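Local atomic coordinates of 4-amino-4-deoxy-L-arabinose transferase or related glycosyltransferases of PMT family (Cupriavidus metallidurans, PDB entry 5EZM), a protein that probably transfers 4-amino-4-deoxy-L-arabinose from a polyprenyl-phosphate carrier to lipid A, working as a zinc-binding membrane glycosyltransferase of the GT-C fold. Residues R52-A63 and A154-M162; F133-A144 and G357-L367. All blocks are in the same frame, centred on the assembly; numbering follows the deposited sequence.

Interaction 1. Residues R52-A63 and A154-M162; sequences RHLVGPDEGRYA and AAHFNTLDM
H156 meets R52 through its backbone: NH2 of R52 reaches H156 O at 3.0 Å, and the carbonyl oxygen lies at the edge of the guanidinium, close to its plane. A bend at chi3 (-60°) swings the guanidinium off the line of the arginine chain and toward this carbonyl. The same NH2 makes a weaker salt bridge to E59 OE2, at 3.3 Å. Next comes F157, whose ring is covered on one face by E59. CG of the glutamate stands over the ring centre, 3.8 Å from the centroid, and the carboxylate lies almost parallel to the ring. V55 joins them, its CB 3.9 Å from F157 CE1, and a bound MPG lipid touches the same phenylalanine. The E59 carboxylate is held in this flat pose by both oxygens, each using its anti lone pair: OE1 accepts from V55 N, while OE2 takes the N158 backbone N at 2.8 Å in a nearly straight bond (171°). R111 adds a second salt bridge to OE2. N158 continues the grip. With CG anti to the backbone N (chi1 -174°), its amide reaches the first turn of helix 58-72, where ND2 makes a weak bond to E59 O at 3.2 Å; N158 O lies near E59 CA and the edge of the Y62 ring. T159 runs alongside D58, their side chains pointing the same way. Finally L160 sets CD1 squarely over the Y62 ring, 3.4 Å from its centroid, a CH-pi contact. The non-helical link between helices 149-155 and 160-178 is thus clamped to the start of helix 58-72. The Y62 side chain is about 7 Å from that of the zinc ligand E87, and the D58-E59 pair is consistent with the acidic motif in the first extramembrane loop of GT-C glycosyltransferases.

Interaction 2. Residues F133-A144 and G357-L367; sequences FGARAAAFTGLA and GILAGVALDRL. With MPG ([(Z)-octadec-9-enyl] (2R)-2,3-bis(oxidanyl)propanoate), chain J.
F140 and L364 meet obliquely, CB of L364 over one face of the ring, toward its rim and 3.9 Å from the centroid. The ring's CE2 edge is directed at a face of the R136 guanidinium. R136 turns its own edge to D365, a salt bridge from NE to OD1 at 3.2 Å, the planes 41° apart. An alanine in place of F140 is likely to leave L364 CB without its ring and the R136 guanidinium, with no edge against its face, freer to turn. Nearer G134, F133 turns a ring face to V362 CG1, 3.5 Å from the centroid.

Between these rings helix segments 135-144 and 357-365 approach to 7.1 Å between axes, their directions 126° apart. T141 OG1 donates to G357 O at 3.2 Å, sharing that oxygen with G361 N. A CB on G361 would run into T141 OG1 and A137 O. On another side of helix 135-147, A138 CB touches MPG C7 at 3.7 Å and A135 O its C8. Chemically this is a mostly apolar interface of small residues, in which the threonine hydroxyl leans on a backbone carbonyl, off its lone pairs, and the charged pair keeps to the partly exposed margin.

Overall arrangement
Interaction 1 lies near the centre of the folded chain, about 6 Å from it, whereas interaction 2 lies about 24 Å out; the two contact centres are 30 Å apart, and their nearest atoms are about 11 Å apart without touching. Along the chain the segments alternate: 52-63, 133-144, 154-162, 357-367. Helices 135-147 and 149-155 follow one another, so the same part of the chain packs against helix 352-365 at one end and leads to the clamp on helix 58-72 at the other. Interaction 2 thus joins predicted transmembrane helices that are more than 200 residues apart in sequence, while interaction 1 fixes a helix break close to the zinc site.

Interaction 1. Residues R52-A63 and A154-M162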
loop_
_atom_site.group_PDB
_atom_site.type_symbol
_atom_site.label_atom_id
_atom_site.label_comp_id
_atom_site.label_asym_id
_atom_site.label_seq_id
_atom_site.Cartn_x
_atom_site.Cartn_y
_atom_site.Cartn_z
ATOM N N ARG A 52 -12.356 1.582 8.515
ATOM C CA ARG A 52 -12.010 0.174 8.619
ATOM C C ARG A 52 -10.991 -0.005 9.732
ATOM O O ARG A 52 -10.123 0.851 9.930
ATOM C CB ARG A 52 -11.435 -0.374 7.306
ATOM C CG ARG A 52 -12.322 -0.192 6.087
ATOM C CD ARG A 52 -11.665 -0.772 4.839
ATOM N NE ARG A 52 -10.384 -0.141 4.538
ATOM C CZ ARG A 52 -9.197 -0.675 4.814
ATOM N NH1 ARG A 52 -9.119 -1.863 5.399
ATOM N NH2 ARG A 52 -8.083 -0.022 4.505
ATOM N N HIS A 53 -11.100 -1.111 10.461
ATOM C CA HIS A 53 -10.044 -1.471 11.390
ATOM C C HIS A 53 -8.818 -1.947 10.620
ATOM O O HIS A 53 -8.897 -2.324 9.447
ATOM C CB HIS A 53 -10.519 -2.550 12.358
ATOM C CG HIS A 53 -11.515 -2.061 13.360
ATOM N ND1 HIS A 53 -12.876 -2.194 13.184
ATOM C CD2 HIS A 53 -11.350 -1.427 14.544
ATOM C CE1 HIS A 53 -13.505 -1.669 14.220
ATOM N NE2 HIS A 53 -12.601 -1.195 15.059
ATOM N N LEU A 54 -7.670 -1.922 11.294
ATOM C CA LEU A 54 -6.407 -2.236 10.638
ATOM C C LEU A 54 -6.353 -3.708 10.250
ATOM O O LEU A 54 -6.663 -4.590 11.058
ATOM C CB LEU A 54 -5.232 -1.885 11.547
ATOM C CG LEU A 54 -5.053 -0.403 11.875
ATOM C CD1 LEU A 54 -3.808 -0.197 12.714
ATOM C CD2 LEU A 54 -4.988 0.426 10.602
ATOM N N VAL A 55 -5.956 -3.968 9.010
ATOM C CA VAL A 55 -5.916 -5.313 8.452
ATOM C C VAL A 55 -4.469 -5.793 8.482
ATOM O O VAL A 55 -3.604 -5.238 7.796
ATOM C CB VAL A 55 -6.491 -5.344 7.029
ATOM C CG1 VAL A 55 -6.226 -6.692 6.368
ATOM C CG2 VAL A 55 -7.983 -5.038 7.060
ATOM N N GLY A 56 -4.202 -6.825 9.276
ATOM C CA GLY A 56 -2.875 -7.410 9.334
ATOM C C GLY A 56 -2.556 -8.244 8.108
ATOM O O GLY A 56 -3.463 -8.678 7.400
ATOM N N PRO A 57 -1.263 -8.483 7.850
ATOM C CA PRO A 57 -0.137 -8.002 8.658
ATOM C C PRO A 57 0.306 -6.570 8.364
ATOM O O PRO A 57 0.711 -5.875 9.293
ATOM C CB PRO A 57 0.983 -8.981 8.297
ATOM C CG PRO A 57 0.660 -9.418 6.916
ATOM C CD PRO A 57 -0.836 -9.460 6.832
ATOM N N ASP A 58 0.206 -6.140 7.103
ATOM C CA ASP A 58 0.878 -4.919 6.661
ATOM C C ASP A 58 0.397 -3.690 7.428
ATOM O O ASP A 58 1.193 -2.997 8.074
ATOM C CB ASP A 58 0.674 -4.733 5.159
ATOM C CG ASP A 58 1.384 -5.793 4.344
ATOM O OD1 ASP A 58 2.473 -6.233 4.771
ATOM O OD2 ASP A 58 0.853 -6.187 3.283
ATOM N N GLU A 59 -0.904 -3.392 7.349
ATOM C CA GLU A 59 -1.436 -2.194 7.997
ATOM C C GLU A 59 -1.085 -2.165 9.477
ATOM O O GLU A 59 -0.607 -1.148 10.002
ATOM C CB GLU A 59 -2.953 -2.122 7.817
ATOM C CG GLU A 59 -3.412 -1.900 6.397
ATOM C CD GLU A 59 -4.820 -1.355 6.340
ATOM O OE1 GLU A 59 -5.725 -1.979 6.936
ATOM O OE2 GLU A 59 -5.018 -0.289 5.716
ATOM N N GLY A 60 -1.317 -3.283 10.167
ATOM C CA GLY A 60 -0.980 -3.351 11.577
ATOM C C GLY A 60 0.511 -3.238 11.828
ATOM O O GLY A 60 0.940 -2.531 12.740
ATOM N N ARG A 61 1.322 -3.927 11.015
ATOM C CA ARG A 61 2.767 -3.916 11.225
ATOM C C ARG A 61 3.336 -2.508 11.110
ATOM O O ARG A 61 4.090 -2.056 11.980
ATOM C CB ARG A 61 3.466 -4.848 10.232
ATOM C CG ARG A 61 4.968 -4.580 10.127
ATOM C CD ARG A 61 5.702 -5.601 9.269
ATOM N NE ARG A 61 5.029 -5.841 7.997
ATOM C CZ ARG A 61 4.665 -7.043 7.566
ATOM N NH1 ARG A 61 4.924 -8.118 8.296
ATOM N NH2 ARG A 61 4.050 -7.170 6.399
ATOM N N TYR A 62 2.994 -1.797 10.036
ATOM C CA TYR A 62 3.565 -0.469 9.855
ATOM C C TYR A 62 2.944 0.542 10.811
ATOM O O TYR A 62 3.639 1.452 11.286
ATOM C CB TYR A 62 3.418 -0.040 8.396
ATOM C CG TYR A 62 4.135 -0.990 7.466
ATOM C CD1 TYR A 62 5.455 -1.354 7.704
ATOM C CD2 TYR A 62 3.484 -1.560 6.381
ATOM C CE1 TYR A 62 6.115 -2.237 6.874
ATOM C CE2 TYR A 62 4.139 -2.449 5.541
ATOM C CZ TYR A 62 5.454 -2.783 5.794
ATOM O OH TYR A 62 6.112 -3.663 4.965
ATOM N N ALA A 63 1.655 0.386 11.133
ATOM C CA ALA A 63 1.045 1.280 12.112
ATOM C C ALA A 63 1.700 1.124 13.478
ATOM O O ALA A 63 1.903 2.111 14.197
ATOM C CB ALA A 63 -0.456 1.023 12.205
ATOM N N ALA A 154 -5.008 0.588 -3.112
ATOM C CA ALA A 154 -3.664 0.648 -2.550
ATOM C C ALA A 154 -3.402 1.991 -1.878
ATOM O O ALA A 154 -2.652 2.061 -0.899
ATOM C CB ALA A 154 -2.624 0.377 -3.639
ATOM N N ALA A 155 -4.025 3.059 -2.378
ATOM C CA ALA A 155 -3.882 4.370 -1.760
ATOM C C ALA A 155 -4.584 4.458 -0.413
ATOM O O ALA A 155 -4.257 5.346 0.381
ATOM C CB ALA A 155 -4.421 5.452 -2.692
ATOM N N HIS A 156 -5.540 3.566 -0.137
ATOM C CA HIS A 156 -6.249 3.561 1.137
ATOM C C HIS A 156 -5.904 2.352 2.000
ATOM O O HIS A 156 -6.626 2.053 2.959
ATOM C CB HIS A 156 -7.756 3.626 0.903
ATOM C CG HIS A 156 -8.233 4.970 0.461
ATOM N ND1 HIS A 156 -7.831 5.547 -0.724
ATOM C CD2 HIS A 156 -9.065 5.860 1.050
ATOM C CE1 HIS A 156 -8.402 6.732 -0.850
ATOM N NE2 HIS A 156 -9.157 6.944 0.213
ATOM N N PHE A 157 -4.812 1.657 1.690
ATOM C CA PHE A 157 -4.414 0.455 2.413
ATOM C C PHE A 157 -2.982 0.633 2.889
ATOM O O PHE A 157 -2.067 0.761 2.070
ATOM C CB PHE A 157 -4.544 -0.783 1.522
ATOM C CG PHE A 157 -4.365 -2.075 2.255
ATOM C CD1 PHE A 157 -5.418 -2.637 2.956
ATOM C CD2 PHE A 157 -3.144 -2.732 2.242
ATOM C CE1 PHE A 157 -5.258 -3.827 3.636
ATOM C CE2 PHE A 157 -2.979 -3.925 2.916
ATOM C CZ PHE A 157 -4.038 -4.473 3.615
ATOM N N ASN A 158 -2.789 0.635 4.208
ATOM C CA ASN A 158 -1.501 1.002 4.788
ATOM C C ASN A 158 -0.419 -0.026 4.481
ATOM O O ASN A 158 -0.232 -0.989 5.231
ATOM C CB ASN A 158 -1.630 1.196 6.302
ATOM C CG ASN A 158 -0.352 1.708 6.931
ATOM O OD1 ASN A 158 0.500 2.283 6.254
ATOM N ND2 ASN A 158 -0.213 1.504 8.234
ATOM N N THR A 159 0.304 0.188 3.385
ATOM C CA THR A 159 1.428 -0.654 3.006
ATOM C C THR A 159 2.474 0.225 2.339
ATOM O O THR A 159 2.171 1.316 1.853
ATOM C CB THR A 159 0.996 -1.792 2.071
ATOM O OG1 THR A 159 2.096 -2.683 1.860
ATOM C CG2 THR A 159 0.545 -1.236 0.729
ATOM N N LEU A 160 3.719 -0.256 2.324
ATOM C CA LEU A 160 4.807 0.537 1.757
ATOM C C LEU A 160 4.709 0.672 0.244
ATOM O O LEU A 160 5.290 1.607 -0.321
ATOM C CB LEU A 160 6.158 -0.076 2.128
ATOM C CG LEU A 160 6.853 0.486 3.367
ATOM C CD1 LEU A 160 5.916 0.494 4.557
ATOM C CD2 LEU A 160 8.099 -0.319 3.675
ATOM N N ASP A 161 3.975 -0.225 -0.415
ATOM C CA ASP A 161 3.964 -0.256 -1.873
ATOM C C ASP A 161 3.360 1.010 -2.472
ATOM O O ASP A 161 3.798 1.456 -3.539
ATOM C CB ASP A 161 3.211 -1.495 -2.356
ATOM C CG ASP A 161 3.853 -2.785 -1.877
ATOM O OD1 ASP A 161 5.098 -2.888 -1.942
ATOM O OD2 ASP A 161 3.118 -3.689 -1.423
ATOM N N MET A 162 2.368 1.607 -1.810
ATOM C CA MET A 162 1.775 2.826 -2.349
ATOM C C MET A 162 2.664 4.042 -2.097
ATOM O O MET A 162 2.730 4.947 -2.937
ATOM C CB MET A 162 0.378 3.042 -1.764
ATOM C CG MET A 162 -0.252 4.395 -2.107
ATOM S SD MET A 162 -0.247 4.833 -3.868
ATOM C CE MET A 162 -1.157 3.461 -4.562
#

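Interaction 2. Residues F133-A144 and G357-L367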
loop_
_atom_site.group_PDB
_atom_site.type_symbol
_atom_site.label_atom_id
_atom_site.label_comp_id
_atom_site.label_asym_id
_atom_site.label_seq_id
_atom_site.Cartn_x
_atom_site.Cartn_y
_atom_site.Cartn_z
ATOM N N PHE A 133 1.059 16.615 -23.085
ATOM C CA PHE A 133 -0.099 16.315 -23.913
ATOM C C PHE A 133 -1.267 17.276 -23.743
ATOM O O PHE A 133 -2.242 17.166 -24.495
ATOM C CB PHE A 133 -0.581 14.883 -23.644
ATOM C CG PHE A 133 0.505 13.853 -23.755
ATOM C CD1 PHE A 133 1.057 13.543 -24.986
ATOM C CD2 PHE A 133 0.974 13.195 -22.630
ATOM C CE1 PHE A 133 2.055 12.595 -25.095
ATOM C CE2 PHE A 133 1.969 12.243 -22.733
ATOM C CZ PHE A 133 2.512 11.944 -23.967
ATOM N N GLY A 134 -1.211 18.199 -22.795
ATOM C CA GLY A 134 -2.210 19.245 -22.692
ATOM C C GLY A 134 -3.169 19.018 -21.537
ATOM O O GLY A 134 -3.114 18.016 -20.822
ATOM N N ALA A 135 -4.077 19.983 -21.386
ATOM C CA ALA A 135 -4.970 19.997 -20.233
ATOM C C ALA A 135 -5.977 18.851 -20.286
ATOM O O ALA A 135 -6.197 18.161 -19.283
ATOM C CB ALA A 135 -5.686 21.346 -20.146
ATOM N N ARG A 136 -6.605 18.635 -21.445
ATOM C CA ARG A 136 -7.640 17.607 -21.545
ATOM C C ARG A 136 -7.072 16.226 -21.230
ATOM O O ARG A 136 -7.638 15.473 -20.424
ATOM C CB ARG A 136 -8.270 17.640 -22.940
ATOM C CG ARG A 136 -9.616 16.931 -23.048
ATOM C CD ARG A 136 -10.208 17.075 -24.446
ATOM N NE ARG A 136 -10.721 15.802 -24.954
ATOM C CZ ARG A 136 -12.007 15.459 -24.975
ATOM N NH1 ARG A 136 -12.932 16.300 -24.525
ATOM N NH2 ARG A 136 -12.369 14.274 -25.453
ATOM N N ALA A 137 -5.936 15.886 -21.846
ATOM C CA ALA A 137 -5.291 14.608 -21.565
ATOM C C ALA A 137 -4.924 14.489 -20.092
ATOM O O ALA A 137 -5.035 13.406 -19.504
ATOM C CB ALA A 137 -4.052 14.441 -22.443
ATOM N N ALA A 138 -4.485 15.592 -19.477
ATOM C CA ALA A 138 -4.161 15.563 -18.054
ATOM C C ALA A 138 -5.392 15.246 -17.219
ATOM O O ALA A 138 -5.323 14.455 -16.269
ATOM C CB ALA A 138 -3.552 16.895 -17.625
ATOM N N ALA A 139 -6.529 15.861 -17.556
ATOM C CA ALA A 139 -7.777 15.530 -16.876
ATOM C C ALA A 139 -8.086 14.045 -17.015
ATOM O O ALA A 139 -8.429 13.373 -16.034
ATOM C CB ALA A 139 -8.923 16.376 -17.428
ATOM N N PHE A 140 -7.937 13.507 -18.227
ATOM C CA PHE A 140 -8.155 12.077 -18.406
ATOM C C PHE A 140 -7.182 11.245 -17.571
ATOM O O PHE A 140 -7.531 10.144 -17.132
ATOM C CB PHE A 140 -8.054 11.711 -19.886
ATOM C CG PHE A 140 -9.249 12.128 -20.686
ATOM C CD1 PHE A 140 -10.510 11.663 -20.354
ATOM C CD2 PHE A 140 -9.117 12.981 -21.764
ATOM C CE1 PHE A 140 -11.619 12.044 -21.084
ATOM C CE2 PHE A 140 -10.223 13.367 -22.500
ATOM C CZ PHE A 140 -11.475 12.897 -22.160
ATOM N N THR A 141 -5.971 11.754 -17.329
ATOM C CA THR A 141 -5.020 11.020 -16.498
ATOM C C THR A 141 -5.460 11.016 -15.038
ATOM O O THR A 141 -5.411 9.973 -14.371
ATOM C CB THR A 141 -3.620 11.619 -16.649
ATOM O OG1 THR A 141 -3.025 11.148 -17.863
ATOM C CG2 THR A 141 -2.728 11.237 -15.480
ATOM N N GLY A 142 -5.900 12.170 -14.529
ATOM C CA GLY A 142 -6.414 12.214 -13.169
ATOM C C GLY A 142 -7.612 11.302 -12.977
ATOM O O GLY A 142 -7.681 10.539 -12.008
ATOM N N LEU A 143 -8.569 11.362 -13.906
ATOM C CA LEU A 143 -9.722 10.467 -13.841
ATOM C C LEU A 143 -9.289 9.008 -13.912
ATOM O O LEU A 143 -9.807 8.159 -13.174
ATOM C CB LEU A 143 -10.693 10.790 -14.974
ATOM C CG LEU A 143 -11.188 12.235 -14.986
ATOM C CD1 LEU A 143 -11.922 12.542 -16.275
ATOM C CD2 LEU A 143 -12.077 12.483 -13.787
ATOM N N ALA A 144 -8.333 8.704 -14.791
ATOM C CA ALA A 144 -7.842 7.338 -14.932
ATOM C C ALA A 144 -7.287 6.813 -13.614
ATOM O O ALA A 144 -7.690 5.744 -13.140
ATOM C CB ALA A 144 -6.780 7.277 -16.028
ATOM N N GLY A 357 -1.676 5.414 -16.148
ATOM C CA GLY A 357 -2.529 6.592 -16.105
ATOM C C GLY A 357 -2.205 7.577 -17.208
ATOM O O GLY A 357 -3.079 7.963 -17.993
ATOM N N ILE A 358 -0.926 7.958 -17.315
ATOM C CA ILE A 358 -0.502 8.854 -18.389
ATOM C C ILE A 358 -0.972 8.313 -19.731
ATOM O O ILE A 358 -1.636 9.014 -20.504
ATOM C CB ILE A 358 1.025 9.041 -18.364
ATOM C CG1 ILE A 358 1.470 9.632 -17.026
ATOM C CG2 ILE A 358 1.477 9.920 -19.526
ATOM C CD1 ILE A 358 2.961 9.875 -16.946
ATOM N N LEU A 359 -0.670 7.042 -20.005
ATOM C CA LEU A 359 -1.102 6.442 -21.261
ATOM C C LEU A 359 -2.614 6.539 -21.409
ATOM O O LEU A 359 -3.121 6.988 -22.445
ATOM C CB LEU A 359 -0.637 4.988 -21.343
ATOM C CG LEU A 359 0.877 4.795 -21.455
ATOM C CD1 LEU A 359 1.228 3.333 -21.711
ATOM C CD2 LEU A 359 1.443 5.686 -22.549
ATOM N N ALA A 360 -3.350 6.168 -20.357
ATOM C CA ALA A 360 -4.801 6.299 -20.400
ATOM C C ALA A 360 -5.192 7.721 -20.774
ATOM O O ALA A 360 -6.015 7.939 -21.674
ATOM C CB ALA A 360 -5.404 5.898 -19.054
ATOM N N GLY A 361 -4.542 8.701 -20.136
ATOM C CA GLY A 361 -4.855 10.092 -20.406
ATOM C C GLY A 361 -4.779 10.441 -21.878
ATOM O O GLY A 361 -5.607 11.200 -22.387
ATOM N N VAL A 362 -3.803 9.879 -22.593
ATOM C CA VAL A 362 -3.723 10.215 -24.008
ATOM C C VAL A 362 -4.698 9.365 -24.813
ATOM O O VAL A 362 -5.329 9.856 -25.756
ATOM C CB VAL A 362 -2.275 10.102 -24.528
ATOM C CG1 VAL A 362 -1.334 10.869 -23.620
ATOM C CG2 VAL A 362 -1.829 8.665 -24.654
ATOM N N ALA A 363 -4.884 8.098 -24.426
ATOM C CA ALA A 363 -5.785 7.239 -25.186
ATOM C C ALA A 363 -7.204 7.785 -25.141
ATOM O O ALA A 363 -7.818 8.045 -26.185
ATOM C CB ALA A 363 -5.728 5.808 -24.653
ATOM N N LEU A 364 -7.724 8.007 -23.931
ATOM C CA LEU A 364 -9.030 8.639 -23.786
ATOM C C LEU A 364 -9.084 9.972 -24.516
ATOM O O LEU A 364 -10.147 10.368 -25.010
ATOM C CB LEU A 364 -9.358 8.828 -22.301
ATOM C CG LEU A 364 -9.354 7.562 -21.437
ATOM C CD1 LEU A 364 -9.457 7.895 -19.953
ATOM C CD2 LEU A 364 -10.478 6.625 -21.851
ATOM N N ASP A 365 -7.946 10.664 -24.625
ATOM C CA ASP A 365 -7.946 11.968 -25.274
ATOM C C ASP A 365 -8.242 11.874 -26.764
ATOM O O ASP A 365 -8.709 12.855 -27.350
ATOM C CB ASP A 365 -6.605 12.666 -25.054
ATOM C CG ASP A 365 -6.627 14.111 -25.494
ATOM O OD1 ASP A 365 -7.713 14.728 -25.437
ATOM O OD2 ASP A 365 -5.562 14.627 -25.897
ATOM N N ARG A 366 -8.000 10.721 -27.385
ATOM C CA ARG A 366 -8.230 10.551 -28.812
ATOM C C ARG A 366 -9.562 9.884 -29.124
ATOM O O ARG A 366 -9.879 9.685 -30.301
ATOM C CB ARG A 366 -7.087 9.743 -29.432
ATOM C CG ARG A 366 -5.719 10.376 -29.239
ATOM C CD ARG A 366 -4.610 9.455 -29.721
ATOM N NE ARG A 366 -3.288 10.057 -29.557
ATOM C CZ ARG A 366 -2.142 9.416 -29.767
ATOM N NH1 ARG A 366 -2.152 8.144 -30.150
ATOM N NH2 ARG A 366 -0.987 10.045 -29.594
ATOM N N LEU A 367 -10.353 9.547 -28.109
ATOM C CA LEU A 367 -11.595 8.817 -28.321
ATOM C C LEU A 367 -12.714 9.737 -28.788
ATOM O O LEU A 367 -12.898 10.839 -28.260
ATOM C CB LEU A 367 -12.022 8.107 -27.037
ATOM C CG LEU A 367 -11.080 7.022 -26.518
ATOM C CD1 LEU A 367 -11.665 6.367 -25.275
ATOM C CD2 LEU A 367 -10.807 5.991 -27.601
HETATM C C2 MPG J . -1.588 19.305 -10.652
HETATM C C3 MPG J . -1.637 19.616 -12.143
HETATM C C4 MPG J . -3.063 19.767 -12.649
HETATM C C5 MPG J . -3.127 19.971 -14.171
HETATM C C6 MPG J . -4.573 20.110 -14.676
HETATM C C7 MPG J . -4.668 20.156 -16.214
HETATM C C8 MPG J . -6.132 20.261 -16.703
#